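Local structure of thermospermine synthase (Medicago truncatula, 6BQ6) at residues 191-199 / 310-318. The protein probably makes thermospermine and S-methyl-5'-thioadenosine by transferring an aminopropyl group from decarboxylated S-adenosylmethionine to spermidine. Numbering follows the deposited sequence.
Sequences CYKLYTKDF and NNETHVYTE
Y316 anchors the C-terminal tail to the turn that leads into helix 197-204. Its carbonyl O takes a nearly straight hydrogen bond from K197 N (2.9 Å, 169°), an amide in the helix's first turn. The tight side is the buried cluster of Y192, Y195 and Y316: Y316 CB lies 3.3 Å from Y195 O, and its broad ring brings CD1 3.7 Å from Y192 CE2. With CG anti to the backbone N (chi1 175°), Y192 reaches over to the tail, its ring oblique to that of Y316, planes at 80°.

T196 suits the N-cap because a short hydroxyl can accept from F199 N (3.2 Å), while its CG2 methyl packs 3.7 Å from T317 C. With an alanine in its place, F199 N would probably lose its capping acceptor and the tail a packing methyl. Toward solvent, K197 lays its CB against V315 CG1 (3.9 Å), and a water accepts from D198 N and, weakly, from N of poorly ordered E318.

The turn belongs to the Rossmann-like synthase domain, C191 contributing to the adenosine site. On helix 230-238, Y316 packs against C232, T236 OG1 accepts from Y316 N, and I233 meets Y195; the tail, which follows helix 303-311, thus bridges helices 230-238 and 197-204.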
loop_
_atom_site.group_PDB
_atom_site.type_symbol
_atom_site.label_atom_id
_atom_site.label_comp_id
_atom_site.label_asym_id
_atom_site.label_seq_id
_atom_site.Cartn_x
_atom_site.Cartn_y
_atom_site.Cartn_z
ATOM N N CYS B 191 15.844 8.313 24.434
ATOM C CA CYS B 191 14.828 8.430 25.502
ATOM C C CYS B 191 14.872 7.350 26.521
ATOM O O CYS B 191 14.293 7.511 27.577
ATOM C CB CYS B 191 13.420 8.391 24.904
ATOM S SG CYS B 191 13.238 9.807 23.875
ATOM N N TYR B 192 15.467 6.208 26.181
ATOM C CA TYR B 192 15.329 5.008 26.953
ATOM C C TYR B 192 15.725 5.255 28.418
ATOM O O TYR B 192 15.084 4.757 29.348
ATOM C CB TYR B 192 16.188 3.882 26.359
ATOM C CG TYR B 192 16.141 2.664 27.209
ATOM C CD1 TYR B 192 17.070 2.468 28.224
ATOM C CD2 TYR B 192 15.144 1.712 27.035
ATOM C CE1 TYR B 192 17.020 1.367 29.047
ATOM C CE2 TYR B 192 15.101 0.577 27.835
ATOM C CZ TYR B 192 16.030 0.426 28.847
ATOM O OH TYR B 192 16.001 -0.640 29.649
ATOM N N LYS B 193 16.789 6.012 28.607
ATOM C CA LYS B 193 17.283 6.255 29.961
ATOM C C LYS B 193 16.288 6.980 30.872
ATOM O O LYS B 193 16.385 6.881 32.099
ATOM C CB LYS B 193 18.614 6.969 29.938
ATOM C CG LYS B 193 18.558 8.375 29.389
ATOM C CD LYS B 193 19.958 8.938 29.381
ATOM C CE LYS B 193 19.935 10.399 29.003
ATOM N NZ LYS B 193 19.938 10.551 27.534
ATOM N N LEU B 194 15.339 7.690 30.266
ATOM C CA LEU B 194 14.344 8.429 31.013
ATOM C C LEU B 194 13.158 7.578 31.466
ATOM O O LEU B 194 12.178 8.107 31.986
ATOM C CB LEU B 194 13.893 9.615 30.193
ATOM C CG LEU B 194 15.030 10.519 29.699
ATOM C CD1 LEU B 194 14.550 11.597 28.710
ATOM C CD2 LEU B 194 15.785 11.176 30.788
ATOM N N TYR B 195 13.254 6.258 31.275
ATOM C CA TYR B 195 12.236 5.310 31.705
ATOM C C TYR B 195 12.830 4.262 32.662
ATOM O O TYR B 195 12.155 3.323 33.037
ATOM C CB TYR B 195 11.636 4.598 30.484
ATOM C CG TYR B 195 10.846 5.450 29.553
ATOM C CD1 TYR B 195 11.434 6.099 28.486
ATOM C CD2 TYR B 195 9.475 5.545 29.698
ATOM C CE1 TYR B 195 10.677 6.865 27.592
ATOM C CE2 TYR B 195 8.728 6.326 28.834
ATOM C CZ TYR B 195 9.312 6.942 27.773
ATOM O OH TYR B 195 8.524 7.657 26.943
ATOM N N THR B 196 14.085 4.428 33.079
ATOM C CA THR B 196 14.665 3.404 33.929
ATOM C C THR B 196 14.354 3.632 35.416
ATOM O O THR B 196 14.161 4.785 35.872
ATOM C CB THR B 196 16.189 3.304 33.736
ATOM O OG1 THR B 196 16.788 4.555 34.060
ATOM C CG2 THR B 196 16.530 2.972 32.322
ATOM N N LYS B 197 14.433 2.535 36.166
ATOM C CA LYS B 197 14.257 2.540 37.605
ATOM C C LYS B 197 15.213 3.526 38.246
ATOM O O LYS B 197 14.809 4.371 39.051
ATOM C CB LYS B 197 14.462 1.158 38.207
ATOM C CG LYS B 197 14.287 1.113 39.711
ATOM C CD LYS B 197 14.582 -0.281 40.275
ATOM C CE LYS B 197 14.211 -0.358 41.758
ATOM N NZ LYS B 197 15.214 0.307 42.627
ATOM N N ASP B 198 16.480 3.432 37.873
ATOM C CA ASP B 198 17.483 4.324 38.467
ATOM C C ASP B 198 17.253 5.793 38.120
ATOM O O ASP B 198 17.457 6.662 38.982
ATOM C CB ASP B 198 18.878 3.918 38.054
ATOM C CG ASP B 198 19.435 2.762 38.895
ATOM O OD1 ASP B 198 18.762 2.254 39.822
ATOM O OD2 ASP B 198 20.589 2.355 38.611
ATOM N N PHE B 199 16.843 6.082 36.881
ATOM C CA PHE B 199 16.445 7.453 36.531
ATOM C C PHE B 199 15.343 7.974 37.463
ATOM O O PHE B 199 15.447 9.058 38.060
ATOM C CB PHE B 199 16.033 7.562 35.053
ATOM C CG PHE B 199 15.427 8.897 34.706
ATOM C CD1 PHE B 199 16.226 10.033 34.659
ATOM C CD2 PHE B 199 14.080 9.026 34.613
ATOM C CE1 PHE B 199 15.682 11.271 34.408
ATOM C CE2 PHE B 199 13.521 10.248 34.339
ATOM C CZ PHE B 199 14.321 11.374 34.255
ATOM N N ASN B 310 -0.370 -6.558 36.606
ATOM C CA ASN B 310 -0.081 -7.146 37.905
ATOM C C ASN B 310 1.072 -8.125 37.894
ATOM O O ASN B 310 1.916 -8.075 38.793
ATOM C CB ASN B 310 -1.306 -7.880 38.449
ATOM C CG ASN B 310 -2.094 -7.046 39.419
ATOM O OD1 ASN B 310 -3.309 -6.825 39.236
ATOM N ND2 ASN B 310 -1.422 -6.611 40.508
ATOM N N ASN B 311 1.132 -8.972 36.864
ATOM C CA ASN B 311 2.118 -10.057 36.795
ATOM C C ASN B 311 3.428 -9.692 36.086
ATOM O O ASN B 311 4.367 -10.500 36.039
ATOM C CB ASN B 311 1.478 -11.289 36.144
ATOM C CG ASN B 311 0.254 -11.750 36.896
ATOM O OD1 ASN B 311 0.200 -11.674 38.124
ATOM N ND2 ASN B 311 -0.751 -12.186 36.167
ATOM N N GLU B 312 3.508 -8.465 35.559
ATOM C CA GLU B 312 4.657 -8.027 34.808
ATOM C C GLU B 312 5.872 -8.011 35.708
ATOM O O GLU B 312 5.806 -7.458 36.791
ATOM C CB GLU B 312 4.411 -6.618 34.280
ATOM C CG GLU B 312 5.531 -6.031 33.462
ATOM C CD GLU B 312 5.854 -6.867 32.266
ATOM O OE1 GLU B 312 5.034 -6.901 31.342
ATOM O OE2 GLU B 312 6.918 -7.534 32.267
ATOM N N THR B 313 6.960 -8.628 35.250
ATOM C CA THR B 313 8.249 -8.575 35.966
ATOM C C THR B 313 9.332 -7.745 35.291
ATOM O O THR B 313 10.380 -7.525 35.907
ATOM C CB THR B 313 8.778 -10.000 36.228
ATOM O OG1 THR B 313 8.842 -10.723 34.995
ATOM C CG2 THR B 313 7.812 -10.718 37.164
ATOM N N HIS B 314 9.143 -7.286 34.053
ATOM C CA HIS B 314 10.189 -6.514 33.366
ATOM C C HIS B 314 10.384 -5.166 34.061
ATOM O O HIS B 314 9.391 -4.495 34.434
ATOM C CB HIS B 314 9.893 -6.286 31.865
ATOM C CG HIS B 314 11.086 -5.780 31.107
ATOM N ND1 HIS B 314 12.239 -6.528 30.957
ATOM C CD2 HIS B 314 11.339 -4.582 30.530
ATOM C CE1 HIS B 314 13.139 -5.817 30.299
ATOM N NE2 HIS B 314 12.611 -4.637 30.017
ATOM N N VAL B 315 11.655 -4.797 34.298
ATOM C CA VAL B 315 11.994 -3.487 34.815
ATOM C C VAL B 315 13.037 -2.852 33.900
ATOM O O VAL B 315 14.068 -3.465 33.594
ATOM C CB VAL B 315 12.520 -3.553 36.255
ATOM C CG1 VAL B 315 12.940 -2.181 36.760
ATOM C CG2 VAL B 315 11.441 -4.119 37.161
ATOM N N TYR B 316 12.799 -1.617 33.480
ATOM C CA TYR B 316 13.784 -0.900 32.691
ATOM C C TYR B 316 14.948 -0.487 33.585
ATOM O O TYR B 316 14.747 0.140 34.636
ATOM C CB TYR B 316 13.171 0.323 31.993
ATOM C CG TYR B 316 12.118 -0.005 30.943
ATOM C CD1 TYR B 316 12.400 -0.841 29.884
ATOM C CD2 TYR B 316 10.874 0.603 30.978
ATOM C CE1 TYR B 316 11.465 -1.147 28.909
ATOM C CE2 TYR B 316 9.926 0.322 30.002
ATOM C CZ TYR B 316 10.222 -0.529 28.962
ATOM O OH TYR B 316 9.264 -0.794 28.018
ATOM N N THR B 317 16.165 -0.831 33.166
ATOM C CA THR B 317 17.345 -0.617 34.033
ATOM C C THR B 317 18.514 0.061 33.346
ATOM O O THR B 317 18.678 -0.096 32.116
ATOM C CB THR B 317 17.852 -1.907 34.717
ATOM O OG1 THR B 317 18.279 -2.856 33.740
ATOM C CG2 THR B 317 16.768 -2.511 35.599
ATOM N N GLU B 318 19.308 0.707 34.239
ATOM C CA GLU B 318 20.261 1.886 34.131
ATOM C C GLU B 318 19.722 3.227 33.596
ATOM O O GLU B 318 19.654 4.232 34.339
ATOM C CB GLU B 318 21.613 1.552 33.481
ATOM C CG GLU B 318 21.563 1.136 32.015
ATOM C CD GLU B 318 21.858 -0.338 31.818
ATOM O OE1 GLU B 318 21.616 -1.126 32.762
ATOM O OE2 GLU B 318 22.342 -0.696 30.722
HETATM O O HOH W 1 17.959 1.271 36.516
#